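Local coordinates for GGDEF and EAL domain-containing protein (Vibrio cholerae O1 str. 2010EL-1786, PDB 6PWK) that binds the second messenger cyclic di-GMP as a receptor and probably regulates large surface adhesins in biofilm formation, at residues S153-N157 against I181-W187; I84-S88 against I100-M104. All coordinates share one frame; numbering follows the deposited sequence.

Contact 1 (S153-N157 against I181-W187). With C2E (9,9'-[(2R,3R,3aS,5S,7aR,9R,10R,10aS,12S,14aR)-3,5,10,12-tetrahydroxy-5,12-dioxidooctahydro-2H,7H-difuro[3,2-d:3',2'-j][1,3,7,9,2,8]tetraoxadiphosphacyclododecine-2,9-diyl]bis(2-amino-1,9-dihydro-6H-purin-6-one)), chain D.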
# COMPACT_ATOMS: atom_id res chain seq x y z
N SER A 153 12.67 -21.05 3.86
CA SER A 153 12.81 -20.86 2.42
C SER A 153 12.12 -21.99 1.65
O SER A 153 11.42 -21.73 0.66
CB SER A 153 14.29 -20.78 2.04
OG SER A 153 14.88 -19.61 2.57
N LEU A 154 12.32 -23.23 2.08
CA LEU A 154 11.61 -24.35 1.47
C LEU A 154 10.10 -24.19 1.61
O LEU A 154 9.35 -24.48 0.68
CB LEU A 154 12.06 -25.67 2.11
CG LEU A 154 13.41 -26.24 1.67
CD1 LEU A 154 13.99 -27.11 2.76
CD2 LEU A 154 13.24 -27.03 0.39
N LEU A 155 9.65 -23.72 2.78
CA LEU A 155 8.23 -23.50 3.00
C LEU A 155 7.69 -22.43 2.06
O LEU A 155 6.55 -22.54 1.57
CB LEU A 155 8.00 -23.12 4.46
CG LEU A 155 6.77 -23.59 5.22
CD1 LEU A 155 6.36 -24.99 4.81
CD2 LEU A 155 7.05 -23.55 6.72
N ASP A 156 8.49 -21.41 1.78
CA ASP A 156 8.05 -20.32 0.91
C ASP A 156 8.02 -20.76 -0.55
O ASP A 156 7.09 -20.41 -1.29
CB ASP A 156 8.96 -19.11 1.09
CG ASP A 156 8.32 -17.82 0.63
OD1 ASP A 156 7.08 -17.80 0.45
OD2 ASP A 156 9.05 -16.82 0.45
N ASN A 157 9.02 -21.53 -0.99
CA ASN A 157 9.04 -22.01 -2.36
C ASN A 157 7.96 -23.06 -2.61
O ASN A 157 7.40 -23.12 -3.71
CB ASN A 157 10.42 -22.58 -2.71
CG ASN A 157 11.47 -21.50 -2.85
OD1 ASN A 157 11.75 -21.04 -3.96
ND2 ASN A 157 12.05 -21.08 -1.73
N ILE A 181 16.37 -23.97 -4.19
CA ILE A 181 15.44 -23.30 -3.28
C ILE A 181 16.14 -22.07 -2.73
O ILE A 181 17.26 -22.16 -2.21
CB ILE A 181 14.97 -24.24 -2.15
CG1 ILE A 181 13.67 -24.94 -2.55
CG2 ILE A 181 14.77 -23.46 -0.85
CD1 ILE A 181 13.77 -25.84 -3.77
N LEU A 182 15.49 -20.91 -2.86
CA LEU A 182 16.06 -19.64 -2.44
C LEU A 182 15.01 -18.83 -1.71
O LEU A 182 13.80 -19.01 -1.91
CB LEU A 182 16.59 -18.84 -3.64
CG LEU A 182 17.72 -19.46 -4.46
CD1 LEU A 182 18.01 -18.62 -5.69
CD2 LEU A 182 18.97 -19.61 -3.61
N GLY A 183 15.47 -17.93 -0.84
CA GLY A 183 14.59 -16.97 -0.22
C GLY A 183 14.15 -15.90 -1.20
O GLY A 183 14.62 -15.82 -2.34
N LYS A 184 13.23 -15.04 -0.74
CA LYS A 184 12.67 -14.02 -1.62
C LYS A 184 13.74 -13.08 -2.14
O LYS A 184 13.80 -12.79 -3.34
CB LYS A 184 11.58 -13.24 -0.88
CG LYS A 184 10.33 -14.04 -0.57
CD LYS A 184 9.20 -13.13 -0.11
CE LYS A 184 7.98 -13.92 0.32
NZ LYS A 184 8.21 -14.68 1.59
N GLN A 185 14.61 -12.59 -1.25
CA GLN A 185 15.65 -11.66 -1.67
C GLN A 185 16.71 -12.35 -2.52
O GLN A 185 17.32 -11.71 -3.38
CB GLN A 185 16.27 -10.98 -0.46
CG GLN A 185 15.34 -9.99 0.22
CD GLN A 185 15.77 -9.64 1.63
OE1 GLN A 185 16.96 -9.57 1.94
NE2 GLN A 185 14.79 -9.44 2.51
N GLN A 186 16.94 -13.65 -2.30
CA GLN A 186 17.88 -14.37 -3.14
C GLN A 186 17.36 -14.51 -4.56
O GLN A 186 18.12 -14.35 -5.53
CB GLN A 186 18.17 -15.75 -2.53
CG GLN A 186 19.04 -15.70 -1.29
CD GLN A 186 19.17 -17.05 -0.61
OE1 GLN A 186 18.25 -17.87 -0.65
NE2 GLN A 186 20.32 -17.30 0.00
N TRP A 187 16.06 -14.81 -4.72
CA TRP A 187 15.48 -14.89 -6.05
C TRP A 187 15.60 -13.56 -6.78
O TRP A 187 15.98 -13.52 -7.96
CB TRP A 187 14.01 -15.31 -5.97
CG TRP A 187 13.78 -16.79 -5.85
CD1 TRP A 187 13.18 -17.44 -4.81
CD2 TRP A 187 14.14 -17.80 -6.80
NE1 TRP A 187 13.15 -18.79 -5.06
CE2 TRP A 187 13.73 -19.04 -6.27
CE3 TRP A 187 14.77 -17.77 -8.05
CZ2 TRP A 187 13.93 -20.24 -6.95
CZ3 TRP A 187 14.96 -18.97 -8.72
CH2 TRP A 187 14.54 -20.19 -8.17
P1 C2E D . 13.64 -13.43 2.55
O2P C2E D . 12.42 -12.55 2.42
O1P C2E D . 14.55 -12.95 1.46
O5' C2E D . 14.53 -13.16 3.89
C5' C2E D . 15.88 -13.49 3.90
C4' C2E D . 16.30 -13.09 5.33
O4' C2E D . 16.10 -11.81 5.49
C3' C2E D . 15.23 -13.69 6.27
O3' C2E D . 15.54 -14.94 6.65
C2' C2E D . 15.19 -12.72 7.47
O2' C2E D . 16.06 -13.22 8.57
C1' C2E D . 15.74 -11.60 7.05
N9 C2E D . 14.90 -10.45 7.28
C8 C2E D . 14.08 -10.71 6.24
N7 C2E D . 13.14 -9.73 6.24
C5 C2E D . 13.40 -8.88 7.24
C6 C2E D . 12.72 -7.59 7.77
O6 C2E D . 11.76 -7.14 7.25
N1 C2E D . 13.26 -6.89 8.91
C2 C2E D . 14.43 -7.39 9.58
N2 C2E D . 15.06 -6.76 10.74
N3 C2E D . 15.04 -8.61 9.07
C4 C2E D . 14.50 -9.34 7.89
P11 C2E D . 14.26 -15.69 7.41
O21 C2E D . 13.44 -14.92 8.42
O11 C2E D . 14.86 -16.81 8.22
O5A C2E D . 13.45 -16.45 6.18
C5A C2E D . 14.19 -16.69 5.01
C4A C2E D . 13.24 -17.03 3.93
O4A C2E D . 12.25 -17.76 4.38
C3A C2E D . 12.57 -15.61 3.35
O3A C2E D . 13.38 -15.04 2.23
C2A C2E D . 11.46 -15.91 2.93
O2A C2E D . 11.60 -16.36 1.50
C1A C2E D . 10.97 -17.12 3.89
N91 C2E D . 10.23 -16.69 4.89
C81 C2E D . 10.62 -16.28 6.12
N71 C2E D . 9.49 -15.96 6.78
C51 C2E D . 8.45 -16.17 5.98
C61 C2E D . 6.95 -15.98 6.17
O61 C2E D . 6.57 -15.58 7.21
N11 C2E D . 6.01 -16.28 5.13
C21 C2E D . 6.49 -16.77 3.87
N21 C2E D . 5.54 -17.08 2.80
N31 C2E D . 7.93 -16.95 3.69
C41 C2E D . 8.91 -16.63 4.78
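N157 and D156, on helix 148-164 of the GGDEF domain, meet the approach to and the first turn of helix 184-197; together the two segments form one wall of a cyclic di-GMP site. N157 can be followed atom by atom. Its CB lies 4.0 Å from I181 CG1, and its CG faces L182 O. Because CG is anti to the carbonyl carbon and beside the backbone N (chi1 -72°), the amide is carried toward the incoming chain. N157 ND2 donates almost straight to L182 O (2.7 Å, N-H...O 172°) and also to S153 O (2.6 Å); both acceptors lie close to its amide plane, which fixes the rotation of the group. N157 OD1 in turn receives W187 NE1 on a lone pair at 2.9 Å, so both ends of the buried amide are used. Nearby, L154 CD2 packs on I181 CG1 at 3.6 Å, the two side chains crossing at about a right angle.

The preceding residue, D156, joins protein and ligand. Its CG is anti to the backbone N (chi1 -159°), turning the carboxylate toward the nucleotide: D156 OD1 takes ligand N21 (2.9 Å), while D156 OD2 accepts the ligand hydroxyl O2A and forms a salt bridge with K184 NZ (2.6 Å), which arrives from above the carboxylate plane. R28 and E96 of the same chain, and D68 of the second subunit, also hydrogen-bond the ligand. G183 is the N-cap residue, leaving the first backbone N-H groups of the helix facing the ligand, a setting in which the helix end would favour a phosphate. K184 N donates to both O2A and O3A, and Q185 N reaches phosphate oxygen O1P at 2.7 Å.

Contact 2 (I84-S88 against I100-M104)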
# COMPACT_ATOMS: atom_id res chain seq x y z
N ILE A 84 -2.80 -34.10 16.67
CA ILE A 84 -1.79 -35.14 16.80
C ILE A 84 -0.77 -34.66 17.83
O ILE A 84 -0.79 -33.51 18.26
CB ILE A 84 -1.12 -35.47 15.43
CG1 ILE A 84 -2.19 -35.72 14.36
CG2 ILE A 84 -0.23 -36.71 15.51
CD1 ILE A 84 -1.64 -36.27 13.06
N LYS A 85 0.11 -35.58 18.24
CA LYS A 85 1.12 -35.26 19.24
C LYS A 85 2.13 -34.24 18.71
O LYS A 85 2.46 -34.22 17.53
CB LYS A 85 1.86 -36.53 19.65
CG LYS A 85 0.96 -37.72 19.92
CD LYS A 85 1.76 -39.00 20.01
CE LYS A 85 0.86 -40.21 20.23
NZ LYS A 85 1.63 -41.48 20.24
N ASP A 86 2.60 -33.39 19.62
CA ASP A 86 3.64 -32.38 19.36
C ASP A 86 3.28 -31.46 18.20
O ASP A 86 4.17 -30.88 17.56
CB ASP A 86 5.00 -33.04 19.10
CG ASP A 86 5.76 -33.33 20.38
OD1 ASP A 86 5.29 -32.93 21.46
OD2 ASP A 86 6.83 -33.97 20.30
N ILE A 87 1.99 -31.29 17.91
CA ILE A 87 1.56 -30.48 16.77
C ILE A 87 1.59 -29.01 17.17
O ILE A 87 0.88 -28.60 18.09
CB ILE A 87 0.17 -30.89 16.28
CG1 ILE A 87 0.24 -32.25 15.59
CG2 ILE A 87 -0.40 -29.85 15.33
CD1 ILE A 87 1.22 -32.31 14.45
N SER A 88 2.40 -28.23 16.47
CA SER A 88 2.47 -26.79 16.67
C SER A 88 1.66 -26.11 15.57
O SER A 88 1.91 -26.35 14.38
CB SER A 88 3.92 -26.30 16.65
OG SER A 88 4.71 -27.03 17.58
N ILE A 100 3.76 -27.35 12.44
CA ILE A 100 4.87 -28.27 12.66
C ILE A 100 4.29 -29.63 13.00
O ILE A 100 3.44 -29.74 13.89
CB ILE A 100 5.81 -27.79 13.78
CG1 ILE A 100 6.22 -26.34 13.55
CG2 ILE A 100 7.04 -28.68 13.86
CD1 ILE A 100 7.05 -25.75 14.67
N MET A 101 4.74 -30.67 12.29
CA MET A 101 4.24 -32.03 12.45
C MET A 101 5.42 -32.97 12.68
O MET A 101 5.98 -33.52 11.72
CB MET A 101 3.42 -32.46 11.25
CG MET A 101 2.16 -31.64 11.03
SD MET A 101 1.72 -31.49 9.29
CE MET A 101 3.12 -30.54 8.69
N PRO A 102 5.83 -33.17 13.93
CA PRO A 102 6.97 -34.05 14.20
C PRO A 102 6.59 -35.52 14.12
O PRO A 102 5.44 -35.91 14.30
CB PRO A 102 7.38 -33.67 15.63
CG PRO A 102 6.64 -32.39 15.93
CD PRO A 102 5.39 -32.46 15.13
N ASN A 103 7.61 -36.33 13.84
CA ASN A 103 7.48 -37.79 13.78
C ASN A 103 6.47 -38.22 12.73
O ASN A 103 5.66 -39.13 12.95
CB ASN A 103 7.12 -38.37 15.15
CG ASN A 103 7.95 -37.77 16.27
OD1 ASN A 103 7.41 -37.30 17.27
ND2 ASN A 103 9.27 -37.77 16.10
N MET A 104 6.51 -37.57 11.56
CA MET A 104 5.64 -37.92 10.44
C MET A 104 6.47 -37.95 9.17
O MET A 104 7.20 -36.99 8.88
CB MET A 104 4.48 -36.93 10.30
CG MET A 104 3.61 -36.80 11.53
SD MET A 104 1.88 -36.44 11.13
CE MET A 104 1.15 -38.06 11.32
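The β-hairpin of strands 88-90 and 96-102, at one edge of the five-stranded GGDEF-domain sheet, is joined at its base by S88 and I100. Its connecting turn occupies the place of the GGDEF signature, whose sequence here is degenerate. S88 and I100 are an antiparallel hydrogen-bonded pair: S88 N donates to I100 O (3.2 Å) and I100 N to S88 O (2.9 Å, N-H...O 164°). Their side chains share the sheet face covered by helix 28-41, with S88 CB against I100 CD1 at 3.7 Å.

Just before strand 88-90 the chain makes a type II turn from I84 to I87, with D86 at positive phi (55°). D86 CB rests on P102 CG (3.6 Å). I87 starts away from the partner segment, yet CG1 lies beside the backbone N and chi2 of -56° bends CD1 back to M101 CG at 3.6 Å. M101 also packs on L109 and V112 of helix 106-118, so the two helices line different faces of the hairpin. Farthest from the paired strands, the side chains of I84 and M104 meet tip to tip, I84 CD1 3.7 Å from M104 CE.

Overall arrangement
Read from the N terminus, contact 2 comes first: residues 84-88 follow helix 53-80, and their meeting with 100-104 closes a loop of 11 residues that includes E96, which hydrogen-bonds the same cyclic di-GMP that contact 1 holds. The chain then runs through helix 106-118 and strand 136-142 into helix 148-164, where contact 1 opens; it closes over 23 residues, including edge strand 171-174. The loops are therefore in series, neither nested nor crossed. The centres of contact 1 and contact 2 lie about 24 Å apart; the nearest atoms of contact 1 and contact 2 are about 7 Å apart. Contact 2 ties an edge of the GGDEF sheet internally, whereas contact 1 joins that domain to helix 184-197.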